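Local coordinates for protein lysin (Bacillus phage PBC5, PDB 6ILU) that binds the bacterial cell wall through its SH3b-type cell-wall-binding domain and so probably targets the phage endolysin to the peptidoglycan of its host, at residues A[18-21]-A[22-25]; A[28-32]-A[33-37]; A[122-125]-A[126-130]. One frame throughout, in Å; residues are numbered along the deposited sequence.

Contact 1: residues A[18-21]-A[22-25]; sequences IYPD and GYGV
With CG of Y19 turned anti to its carbonyl carbon (chi1 -60°) and CG of Y23 anti to its amide nitrogen (chi1 -174°), the two phenol rings are brought to the same flank of a tight turn. Their planes stand 15° apart and their centroids 4.6 Å apart, nearly parallel but so far displaced that little of one ring covers the other. CE2 of Y23 lies over one face of the Y19 ring, near the rim, and CG1 of I18 covers the opposite face. The closest approach of the two tyrosine side chains, 3.4 Å, is made by Y19 CB and Y23 CD2. V25 adds its CG2 methyl, 3.9 Å from Y19 CD2, and the P20 ring lies alongside the Y23 side chain.

A type II beta turn from P20 to Y23 brings the two arms of backbone together. It is closed by the amide of Y23, whose N is 3.1 Å from P20 O, and G22 takes the positive-phi corner. Water 1 lies within hydrogen-bonding distance of both P20 O and Y23 O. The D21 carboxylate is directed outward to the backbone N of K43. Apolar contact and dispersion give the ring pair no fixed direction, so within these residues the turn relies on the Y23 N to P20 O bond.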
loop_
_atom_site.group_PDB
_atom_site.type_symbol
_atom_site.label_atom_id
_atom_site.label_comp_id
_atom_site.label_asym_id
_atom_site.label_seq_id
_atom_site.Cartn_x
_atom_site.Cartn_y
_atom_site.Cartn_z
ATOM N N ILE A 18 12.698 -3.939 -10.954
ATOM C CA ILE A 18 13.669 -3.077 -11.655
ATOM C C ILE A 18 14.739 -3.865 -12.442
ATOM O O ILE A 18 15.503 -3.278 -13.214
ATOM C CB ILE A 18 14.406 -2.108 -10.680
ATOM C CG1 ILE A 18 15.314 -2.897 -9.714
ATOM C CG2 ILE A 18 13.371 -1.218 -9.934
ATOM C CD1 ILE A 18 16.224 -1.984 -8.807
ATOM N N TYR A 19 14.778 -5.181 -12.248
ATOM C CA TYR A 19 15.808 -6.042 -12.869
ATOM C C TYR A 19 15.289 -6.642 -14.178
ATOM O O TYR A 19 14.088 -6.603 -14.445
ATOM C CB TYR A 19 16.199 -7.161 -11.894
ATOM C CG TYR A 19 16.758 -6.615 -10.615
ATOM C CD1 TYR A 19 18.084 -6.189 -10.542
ATOM C CD2 TYR A 19 15.959 -6.475 -9.495
ATOM C CE1 TYR A 19 18.589 -5.665 -9.372
ATOM C CE2 TYR A 19 16.460 -5.941 -8.335
ATOM C CZ TYR A 19 17.758 -5.550 -8.275
ATOM O OH TYR A 19 18.253 -5.022 -7.121
ATOM N N PRO A 20 16.177 -7.224 -14.983
ATOM C CA PRO A 20 15.709 -7.833 -16.224
ATOM C C PRO A 20 14.799 -9.019 -15.983
ATOM O O PRO A 20 14.805 -9.606 -14.906
ATOM C CB PRO A 20 16.999 -8.291 -16.901
ATOM C CG PRO A 20 18.038 -7.342 -16.336
ATOM C CD PRO A 20 17.650 -7.155 -14.922
ATOM N N ASP A 21 13.992 -9.351 -16.974
ATOM C CA ASP A 21 13.205 -10.587 -16.898
ATOM C C ASP A 21 14.190 -11.757 -16.708
ATOM O O ASP A 21 15.270 -11.789 -17.356
ATOM C CB ASP A 21 12.371 -10.761 -18.174
ATOM C CG ASP A 21 11.344 -11.863 -18.061
ATOM O OD1 ASP A 21 11.081 -12.349 -16.939
ATOM O OD2 ASP A 21 10.807 -12.233 -19.121
ATOM N N GLY A 22 13.841 -12.691 -15.815
ATOM C CA GLY A 22 14.702 -13.817 -15.512
ATOM C C GLY A 22 15.618 -13.598 -14.314
ATOM O O GLY A 22 16.208 -14.547 -13.797
ATOM N N TYR A 23 15.749 -12.355 -13.868
ATOM C CA TYR A 23 16.658 -12.052 -12.763
ATOM C C TYR A 23 15.880 -12.196 -11.448
ATOM O O TYR A 23 14.866 -11.576 -11.279
ATOM C CB TYR A 23 17.252 -10.653 -12.939
ATOM C CG TYR A 23 18.303 -10.288 -11.930
ATOM C CD1 TYR A 23 19.661 -10.385 -12.239
ATOM C CD2 TYR A 23 17.944 -9.861 -10.650
ATOM C CE1 TYR A 23 20.613 -10.057 -11.315
ATOM C CE2 TYR A 23 18.923 -9.517 -9.711
ATOM C CZ TYR A 23 20.239 -9.626 -10.061
ATOM O OH TYR A 23 21.228 -9.309 -9.162
ATOM N N GLY A 24 16.332 -13.078 -10.556
ATOM C CA GLY A 24 15.557 -13.387 -9.378
ATOM C C GLY A 24 15.468 -12.262 -8.373
ATOM O O GLY A 24 16.474 -11.630 -8.045
ATOM N N VAL A 25 14.252 -11.970 -7.920
ATOM C CA VAL A 25 14.030 -11.061 -6.807
ATOM C C VAL A 25 13.566 -11.890 -5.622
ATOM O O VAL A 25 12.618 -12.668 -5.767
ATOM C CB VAL A 25 12.973 -10.013 -7.116
ATOM C CG1 VAL A 25 12.708 -9.165 -5.874
ATOM C CG2 VAL A 25 13.404 -9.175 -8.290
HETATM O O HOH W 1 13.413 -9.440 -12.557
#

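Contact 2: residues A[28-32]-A[33-37]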
loop_
_atom_site.group_PDB
_atom_site.type_symbol
_atom_site.label_atom_id
_atom_site.label_comp_id
_atom_site.label_asym_id
_atom_site.label_seq_id
_atom_site.Cartn_x
_atom_site.Cartn_y
_atom_site.Cartn_z
ATOM N N TYR A 28 10.361 -13.071 1.058
ATOM C CA TYR A 28 10.673 -13.262 2.460
ATOM C C TYR A 28 9.427 -13.427 3.304
ATOM O O TYR A 28 8.309 -12.995 2.926
ATOM C CB TYR A 28 11.424 -12.047 3.013
ATOM C CG TYR A 28 12.770 -11.799 2.378
ATOM C CD1 TYR A 28 13.909 -12.401 2.883
ATOM C CD2 TYR A 28 12.885 -10.970 1.270
ATOM C CE1 TYR A 28 15.170 -12.173 2.298
ATOM C CE2 TYR A 28 14.138 -10.770 0.654
ATOM C CZ TYR A 28 15.261 -11.356 1.198
ATOM O OH TYR A 28 16.494 -11.144 0.616
ATOM N N GLU A 29 9.609 -14.032 4.475
ATOM C CA GLU A 29 8.617 -13.861 5.543
ATOM C C GLU A 29 9.239 -12.995 6.652
ATOM O O GLU A 29 10.455 -12.717 6.623
ATOM C CB GLU A 29 8.146 -15.221 6.091
ATOM C CG GLU A 29 9.234 -16.053 6.652
ATOM C CD GLU A 29 8.733 -17.436 7.077
ATOM O OE1 GLU A 29 7.947 -17.511 8.030
ATOM O OE2 GLU A 29 9.131 -18.443 6.462
ATOM N N ARG A 30 8.404 -12.517 7.592
ATOM C CA ARG A 30 8.880 -11.778 8.789
ATOM C C ARG A 30 9.546 -10.440 8.417
ATOM O O ARG A 30 10.767 -10.246 8.546
ATOM C CB ARG A 30 9.861 -12.643 9.640
ATOM C CG ARG A 30 10.026 -12.062 11.057
ATOM C CD ARG A 30 10.807 -12.952 12.003
ATOM N NE ARG A 30 12.216 -12.970 11.590
ATOM C CZ ARG A 30 13.154 -13.693 12.192
ATOM N NH1 ARG A 30 12.851 -14.471 13.242
ATOM N NH2 ARG A 30 14.417 -13.645 11.753
ATOM N N PRO A 31 8.738 -9.461 8.018
ATOM C CA PRO A 31 9.355 -8.287 7.367
ATOM C C PRO A 31 10.184 -7.416 8.295
ATOM O O PRO A 31 11.061 -6.719 7.798
ATOM C CB PRO A 31 8.138 -7.521 6.800
ATOM C CG PRO A 31 6.988 -8.041 7.578
ATOM C CD PRO A 31 7.273 -9.495 7.859
ATOM N N SER A 32 9.997 -7.490 9.617
ATOM C CA SER A 32 10.914 -6.715 10.442
ATOM C C SER A 32 12.330 -7.328 10.539
ATOM O O SER A 32 13.262 -6.657 10.960
ATOM C CB SER A 32 10.377 -6.522 11.848
ATOM O OG SER A 32 10.481 -7.741 12.570
ATOM N N ASP A 33 12.494 -8.601 10.168
ATOM C CA ASP A 33 13.824 -9.260 10.217
ATOM C C ASP A 33 13.754 -10.436 9.242
ATOM O O ASP A 33 13.597 -11.611 9.657
ATOM C CB ASP A 33 14.156 -9.716 11.648
ATOM C CG ASP A 33 15.574 -10.266 11.808
ATOM O OD1 ASP A 33 16.348 -10.366 10.813
ATOM O OD2 ASP A 33 15.922 -10.627 12.966
ATOM N N PRO A 34 13.827 -10.134 7.932
ATOM C CA PRO A 34 13.325 -11.039 6.876
ATOM C C PRO A 34 14.047 -12.381 6.816
ATOM O O PRO A 34 15.286 -12.434 6.955
ATOM C CB PRO A 34 13.528 -10.198 5.590
ATOM C CG PRO A 34 13.358 -8.740 6.117
ATOM C CD PRO A 34 14.155 -8.794 7.394
ATOM N N ILE A 35 13.256 -13.446 6.656
ATOM C CA ILE A 35 13.730 -14.821 6.457
ATOM C C ILE A 35 13.429 -15.220 5.030
ATOM O O ILE A 35 12.290 -15.105 4.572
ATOM C CB ILE A 35 13.025 -15.806 7.413
ATOM C CG1 ILE A 35 13.331 -15.471 8.878
ATOM C CG2 ILE A 35 13.413 -17.237 7.101
ATOM C CD1 ILE A 35 12.387 -16.136 9.868
ATOM N N TYR A 36 14.451 -15.694 4.317
ATOM C CA TYR A 36 14.299 -16.039 2.918
ATOM C C TYR A 36 13.171 -17.055 2.718
ATOM O O TYR A 36 13.097 -18.059 3.439
ATOM C CB TYR A 36 15.635 -16.608 2.399
ATOM C CG TYR A 36 15.574 -17.033 0.967
ATOM C CD1 TYR A 36 15.446 -18.359 0.631
ATOM C CD2 TYR A 36 15.556 -16.083 -0.046
ATOM C CE1 TYR A 36 15.374 -18.753 -0.695
ATOM C CE2 TYR A 36 15.482 -16.457 -1.366
ATOM C CZ TYR A 36 15.393 -17.797 -1.681
ATOM O OH TYR A 36 15.303 -18.181 -2.994
ATOM N N ALA A 37 12.279 -16.786 1.763
ATOM C CA ALA A 37 11.210 -17.727 1.456
ATOM C C ALA A 37 11.280 -18.255 0.055
ATOM O O ALA A 37 10.910 -19.409 -0.212
ATOM C CB ALA A 37 9.864 -17.078 1.666
HETATM O O HOH W 2 10.836 -19.187 4.694
HETATM O O HOH W 3 16.540 -13.056 9.578
#
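Y28, D33 and I35 give up the most surface to this hairpin end, and each meets the other arm differently. The Y28 ring, its CG anti to the carbonyl carbon (chi1 -63°), leans obliquely on P34, with CD1 3.5 Å from P34 CB, while the carbonyl oxygen of I35 lies at its edge. M60 of strand 60-62 packs against both Y28 and P34.

D33 acts mainly through its backbone. Its carbonyl oxygen is gripped side-on by R30, with NE 2.7 Å and NH2 3.0 Å from D33 O; the oxygen lies in the guanidinium plane, and the two nitrogens reach it from opposite faces of the carbonyl plane. The carboxylate adds a long salt bridge, R30 NH2 to D33 OD2 at 3.6 Å, purely electrostatic, since the oxygen stands well out of the guanidinium plane. Water 3 bridges D33 OD1 and P34 O.

I35 lays its CD1 methyl over the centre of the guanidinium, 3.5 Å from R30 CZ, so that the flat group is held at its edge by an oxygen and on one face by a methyl. The backbones of E29 and I35 exchange two hydrogen bonds, and D33 N donates to R30 O. This is a beta hairpin joining strands 25-29 and 35-40 through a type I turn from R30 to D33, with P31 at its second position and P34 just after it.

Contact 3: residues A[122-125]-A[126-130]; sequences VDIG and GNRWI. With EDO (1,2-ethanediol), chain H; EDO (1,2-ethanediol), chain I.
Strands 121-123 and 129-131 run antiparallel, V122 and I130 forming a hydrogen-bonded pair and D123 and W129 the non-hydrogen-bonded pair next to it, before the chain turns back through G125 and G126. D123 lays its CB over the six-membered ring of W129, a CH-pi contact 3.6 Å from CB to the ring centroid and almost on the ring normal. With CG anti to its own amide nitrogen (chi1 -177°), the carboxylate follows the indole, the two planes 26° apart and stacked.

The carboxylate also organises the loop. D123 OD1 accepts from G125 N at 2.9 Å, an Asx turn, and from R128 N at 3.1 Å; the two donors come from opposite faces of the carboxylate plane. The loop of this beta hairpin is therefore gathered round one carboxylate oxygen of the buried D123, and 121-123 is the central strand of a three-stranded antiparallel sheet, between 116-118 and 129-131. At G125, with positive phi, a beta carbon would press against I124 O, which accounts for glycine.

R128 bends at chi3 (-63°), turning its guanidinium back to the loop, where NE meets G125 O at 2.8 Å, nearly straight and in the guanidinium plane. I124 CD1 sits over the centre of that group, 3.6 Å from R128 CZ, and also touches CD1 of I130. An ethanediol, probably from the crystallisation liquor, accepts from R128 NH1 and NH2. A second one donates to D123 OD2 from O1, which is 2.6 Å away, and accepts from the amides of G126 and N127. The indole NE1 of W129 donates to N127 OD1, which lies in the ring plane, while N127 ND2 bonds to D96 O; the face of the hairpin bearing V122 and I130 packs on V135 of strand 135-138.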
loop_
_atom_site.group_PDB
_atom_site.type_symbol
_atom_site.label_atom_id
_atom_site.label_comp_id
_atom_site.label_asym_id
_atom_site.label_seq_id
_atom_site.Cartn_x
_atom_site.Cartn_y
_atom_site.Cartn_z
ATOM N N VAL A 122 -8.615 2.704 4.797
ATOM C CA VAL A 122 -7.344 2.830 4.068
ATOM C C VAL A 122 -6.433 3.820 4.772
ATOM O O VAL A 122 -6.877 4.859 5.275
ATOM C CB VAL A 122 -7.609 3.232 2.584
ATOM C CG1 VAL A 122 -8.437 4.584 2.429
ATOM C CG2 VAL A 122 -6.280 3.320 1.783
ATOM N N ASP A 123 -5.158 3.434 4.889
ATOM C CA ASP A 123 -4.137 4.276 5.480
ATOM C C ASP A 123 -3.594 5.166 4.380
ATOM O O ASP A 123 -3.033 4.657 3.395
ATOM C CB ASP A 123 -3.035 3.375 6.119
ATOM C CG ASP A 123 -1.951 4.152 6.839
ATOM O OD1 ASP A 123 -2.015 5.397 6.908
ATOM O OD2 ASP A 123 -0.993 3.493 7.316
ATOM N N ILE A 124 -3.717 6.485 4.538
ATOM C CA ILE A 124 -3.173 7.397 3.538
ATOM C C ILE A 124 -1.741 7.852 3.852
ATOM O O ILE A 124 -1.207 8.768 3.212
ATOM C CB ILE A 124 -4.065 8.666 3.380
ATOM C CG1 ILE A 124 -4.270 9.335 4.752
ATOM C CG2 ILE A 124 -5.370 8.241 2.747
ATOM C CD1 ILE A 124 -4.819 10.838 4.673
ATOM N N GLY A 125 -1.120 7.199 4.831
ATOM C CA GLY A 125 0.248 7.487 5.217
ATOM C C GLY A 125 0.286 8.282 6.496
ATOM O O GLY A 125 -0.637 9.061 6.777
ATOM N N GLY A 126 1.309 8.057 7.299
ATOM C CA GLY A 126 1.387 8.728 8.579
ATOM C C GLY A 126 0.430 8.153 9.602
ATOM O O GLY A 126 0.063 8.845 10.542
ATOM N N ASN A 127 0.006 6.898 9.394
ATOM C CA ASN A 127 -0.926 6.216 10.293
ATOM C C ASN A 127 -2.260 6.975 10.411
ATOM O O ASN A 127 -2.706 7.336 11.512
ATOM C CB ASN A 127 -0.388 6.038 11.701
ATOM C CG ASN A 127 -1.248 5.038 12.503
ATOM O OD1 ASN A 127 -1.509 3.920 12.010
ATOM N ND2 ASN A 127 -1.679 5.421 13.742
ATOM N N ARG A 128 -2.821 7.267 9.262
ATOM C CA ARG A 128 -4.082 8.009 9.148
ATOM C C ARG A 128 -5.060 7.190 8.347
ATOM O O ARG A 128 -4.876 7.008 7.130
ATOM C CB ARG A 128 -3.843 9.368 8.479
ATOM C CG ARG A 128 -2.946 10.254 9.333
ATOM C CD ARG A 128 -2.759 11.628 8.624
ATOM N NE ARG A 128 -2.062 11.416 7.342
ATOM C CZ ARG A 128 -1.972 12.331 6.362
ATOM N NH1 ARG A 128 -2.539 13.530 6.513
ATOM N NH2 ARG A 128 -1.325 12.016 5.226
ATOM N N TRP A 129 -6.054 6.662 9.054
ATOM C CA TRP A 129 -6.964 5.653 8.459
ATOM C C TRP A 129 -8.326 6.285 8.198
ATOM O O TRP A 129 -8.955 6.832 9.123
ATOM C CB TRP A 129 -7.116 4.462 9.381
ATOM C CG TRP A 129 -5.820 3.741 9.559
ATOM C CD1 TRP A 129 -4.771 4.093 10.405
ATOM C CD2 TRP A 129 -5.436 2.515 8.925
ATOM N NE1 TRP A 129 -3.751 3.156 10.297
ATOM C CE2 TRP A 129 -4.154 2.169 9.419
ATOM C CE3 TRP A 129 -6.059 1.673 7.985
ATOM C CZ2 TRP A 129 -3.479 1.013 8.999
ATOM C CZ3 TRP A 129 -5.374 0.515 7.558
ATOM C CH2 TRP A 129 -4.102 0.204 8.079
ATOM N N ILE A 130 -8.776 6.190 6.952
ATOM C CA ILE A 130 -10.085 6.748 6.502
ATOM C C ILE A 130 -11.023 5.638 6.060
ATOM O O ILE A 130 -10.606 4.680 5.410
ATOM C CB ILE A 130 -9.840 7.731 5.320
ATOM C CG1 ILE A 130 -8.961 8.893 5.815
ATOM C CG2 ILE A 130 -11.190 8.214 4.664
ATOM C CD1 ILE A 130 -8.595 9.987 4.750
HETATM C C1 EDO H . 2.203 4.094 7.040
HETATM O O1 EDO H . 1.195 4.854 7.714
HETATM C C2 EDO H . 3.567 4.769 7.147
HETATM O O2 EDO H . 3.470 6.192 7.017
HETATM C C1 EDO I . -1.850 16.410 3.853
HETATM O O1 EDO I . -2.966 15.801 4.553
HETATM C C2 EDO I . -0.501 15.888 4.324
HETATM O O2 EDO I . -0.230 14.510 3.953
HETATM O O HOH W 4 0.617 10.690 3.594
#

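How the contacts relate
Contacts 1 and 2 follow one another in sequence at the two ends of strand 25-29: contact 1 is the turn leading into it, contact 2 the turn leading out to strand 35-40, their centres about 19 Å apart. Both lie on the surface. Contact 3 is the buried one, its centre about 10 Å from that of the chain, and is about 32 Å from contact 1, centre to centre, on the opposite side of the molecule. Aromatic and apolar surface dominates contact 1. Contacts 2 and 3 are both hairpin ends where an arginine meets a main-chain carbonyl beneath an isoleucine methyl, but only contact 3 adds the carboxylate of a buried aspartate that accepts loop amides.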